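Local coordinates for phosphoenolpyruvate--protein phosphotransferase (Escherichia coli, PDB 5T12), which probably passes the phosphoryl group of phosphoenolpyruvate to the carrier protein NPr in the nitrogen phosphotransferase system, this chain being its N-terminal domain, at residues 37-42 and 97-102. The protein carries 1 engineered substitution. Residues are numbered along the deposited sequence; the frame is centred on the assembly and turned at random.
Sequences ALERER and SVAEWA
Glu39, near the start of helix 36-61, reaches across to the first turn of helix 99-115 in the helical part of the N-terminal domain of this Enzyme I, and with Arg42 and Glu100 it forms a salt-bridge network that ties the two helix beginnings together. First the hydrogen bond to the backbone: Ala99 N gives its hydrogen to Glu39 OE1 over 2.9 Å. The donor lies above the carboxylate plane, 42° out of it, and the bond is fairly straight. A negative charge next to this helix start is probably favourable, since the first-turn N-H groups point that way. The Glu39 chain is folded at chi2 (-57°), which turns its carboxylate toward Ala99 N.

The charges follow. Arg42, one turn on from Glu39, brings NH1 to Glu39 OE1 at 2.7 Å, a salt bridge whose hydrogen bond is weak because it is bent. Its other terminal nitrogen, NH2, pairs with Glu100 OE2, so a single guanidinium spans two acids; the modelled separation there is very short and its exact value is doubtful. Guanidinium and Glu100 carboxylate are not coplanar, their planes lying 35° apart. With a lysine in place of Glu39, Ala99 N would probably lose its acceptor and Arg42 NH1 would face a like charge.

Apolar packing fills in around these groups. Val98, the N-cap residue, sets CG1 3.6 Å from Arg42 NH1, at the edge of the guanidinium, and its backbone is hydrogen-bonded to Ala31, in the loop that leads into helix 36-61. Glu39 also packs on Val93 of helix 83-94, while Glu100 rests on Leu137 and Leu140 of helix 126-140. Over one guanidinium face sits Ala99 CB, 4.1 Å from Arg42 NH1.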
loop_
_atom_site.group_PDB
_atom_site.type_symbol
_atom_site.label_atom_id
_atom_site.label_comp_id
_atom_site.label_asym_id
_atom_site.label_seq_id
_atom_site.Cartn_x
_atom_site.Cartn_y
_atom_site.Cartn_z
ATOM N N ALA A 37 11.305 4.158 27.627
ATOM C CA ALA A 37 9.887 4.399 27.874
ATOM C C ALA A 37 9.205 5.006 26.654
ATOM O O ALA A 37 8.051 4.679 26.357
ATOM C CB ALA A 37 9.713 5.304 29.093
ATOM N N LEU A 38 9.902 5.885 25.932
ATOM C CA LEU A 38 9.299 6.540 24.776
ATOM C C LEU A 38 9.105 5.562 23.622
ATOM O O LEU A 38 8.035 5.523 23.004
ATOM C CB LEU A 38 10.157 7.726 24.337
ATOM C CG LEU A 38 9.811 8.350 22.984
ATOM C CD1 LEU A 38 8.412 8.949 22.995
ATOM C CD2 LEU A 38 10.845 9.397 22.601
ATOM N N GLU A 39 10.134 4.765 23.319
ATOM C CA GLU A 39 10.034 3.823 22.208
ATOM C C GLU A 39 8.925 2.805 22.431
ATOM O O GLU A 39 8.276 2.373 21.470
ATOM C CB GLU A 39 11.374 3.116 21.993
ATOM C CG GLU A 39 12.515 4.055 21.634
ATOM C CD GLU A 39 12.229 4.878 20.391
ATOM O OE1 GLU A 39 11.531 4.373 19.486
ATOM O OE2 GLU A 39 12.697 6.033 20.323
ATOM N N ARG A 40 8.690 2.410 23.683
ATOM C CA ARG A 40 7.565 1.529 23.972
ATOM C C ARG A 40 6.238 2.255 23.785
ATOM O O ARG A 40 5.255 1.660 23.329
ATOM C CB ARG A 40 7.679 0.971 25.389
ATOM C CG ARG A 40 8.727 -0.118 25.544
ATOM C CD ARG A 40 8.653 -0.761 26.921
ATOM N NE ARG A 40 9.140 0.127 27.972
ATOM C CZ ARG A 40 10.380 0.104 28.451
ATOM N NH1 ARG A 40 11.261 -0.766 27.975
ATOM N NH2 ARG A 40 10.740 0.947 29.408
ATOM N N GLU A 41 6.192 3.545 24.129
ATOM C CA GLU A 41 4.969 4.316 23.936
ATOM C C GLU A 41 4.693 4.553 22.457
ATOM O O GLU A 41 3.531 4.578 22.033
ATOM C CB GLU A 41 5.058 5.641 24.693
ATOM C CG GLU A 41 4.980 5.493 26.206
ATOM C CD GLU A 41 5.254 6.790 26.942
ATOM O OE1 GLU A 41 5.582 7.797 26.281
ATOM O OE2 GLU A 41 5.141 6.802 28.186
ATOM N N ARG A 42 5.746 4.731 21.656
ATOM C CA ARG A 42 5.562 4.875 20.216
ATOM C C ARG A 42 5.064 3.583 19.583
ATOM O O ARG A 42 4.326 3.623 18.592
ATOM C CB ARG A 42 6.871 5.307 19.555
ATOM C CG ARG A 42 7.399 6.658 19.999
ATOM C CD ARG A 42 8.737 6.932 19.335
ATOM N NE ARG A 42 8.640 6.855 17.881
ATOM C CZ ARG A 42 9.631 6.464 17.086
ATOM N NH1 ARG A 42 10.794 6.101 17.607
ATOM N NH2 ARG A 42 9.455 6.426 15.773
ATOM N N SER A 97 16.912 -0.789 21.323
ATOM C CA SER A 97 16.565 -0.585 19.925
ATOM C C SER A 97 15.434 0.427 19.797
ATOM O O SER A 97 14.556 0.520 20.661
ATOM C CB SER A 97 16.152 -1.901 19.258
ATOM O OG SER A 97 17.181 -2.871 19.345
ATOM N N VAL A 98 15.468 1.188 18.705
ATOM C CA VAL A 98 14.384 2.108 18.390
ATOM C C VAL A 98 13.192 1.323 17.845
ATOM O O VAL A 98 13.322 0.188 17.380
ATOM C CB VAL A 98 14.863 3.188 17.401
ATOM C CG1 VAL A 98 13.848 4.313 17.266
ATOM C CG2 VAL A 98 16.192 3.753 17.859
ATOM N N ALA A 99 12.007 1.938 17.928
ATOM C CA ALA A 99 10.774 1.247 17.560
ATOM C C ALA A 99 10.813 0.743 16.122
ATOM O O ALA A 99 10.271 -0.327 15.818
ATOM C CB ALA A 99 9.576 2.173 17.770
ATOM N N GLU A 100 11.453 1.495 15.222
ATOM C CA GLU A 100 11.506 1.080 13.823
ATOM C C GLU A 100 12.312 -0.202 13.651
ATOM O O GLU A 100 11.897 -1.107 12.918
ATOM C CB GLU A 100 12.089 2.201 12.960
ATOM C CG GLU A 100 11.128 3.351 12.685
ATOM C CD GLU A 100 10.975 4.293 13.865
ATOM O OE1 GLU A 100 11.696 4.117 14.869
ATOM O OE2 GLU A 100 10.137 5.215 13.787
ATOM N N TRP A 101 13.469 -0.298 14.312
ATOM C CA TRP A 101 14.271 -1.513 14.217
ATOM C C TRP A 101 13.578 -2.687 14.895
ATOM O O TRP A 101 13.682 -3.828 14.430
ATOM C CB TRP A 101 15.653 -1.277 14.828
ATOM C CG TRP A 101 16.520 -2.499 14.858
ATOM C CD1 TRP A 101 16.798 -3.279 15.943
ATOM C CD2 TRP A 101 17.222 -3.083 13.754
ATOM N NE1 TRP A 101 17.632 -4.310 15.583
ATOM C CE2 TRP A 101 17.907 -4.212 14.244
ATOM C CE3 TRP A 101 17.338 -2.760 12.398
ATOM C CZ2 TRP A 101 18.696 -5.018 13.429
ATOM C CZ3 TRP A 101 18.124 -3.560 11.591
ATOM C CH2 TRP A 101 18.792 -4.678 12.109
ATOM N N ALA A 102 12.865 -2.427 15.994
ATOM C CA ALA A 102 12.140 -3.494 16.675
ATOM C C ALA A 102 11.059 -4.083 15.779
ATOM O O ALA A 102 10.814 -5.295 15.802
ATOM C CB ALA A 102 11.536 -2.970 17.977
#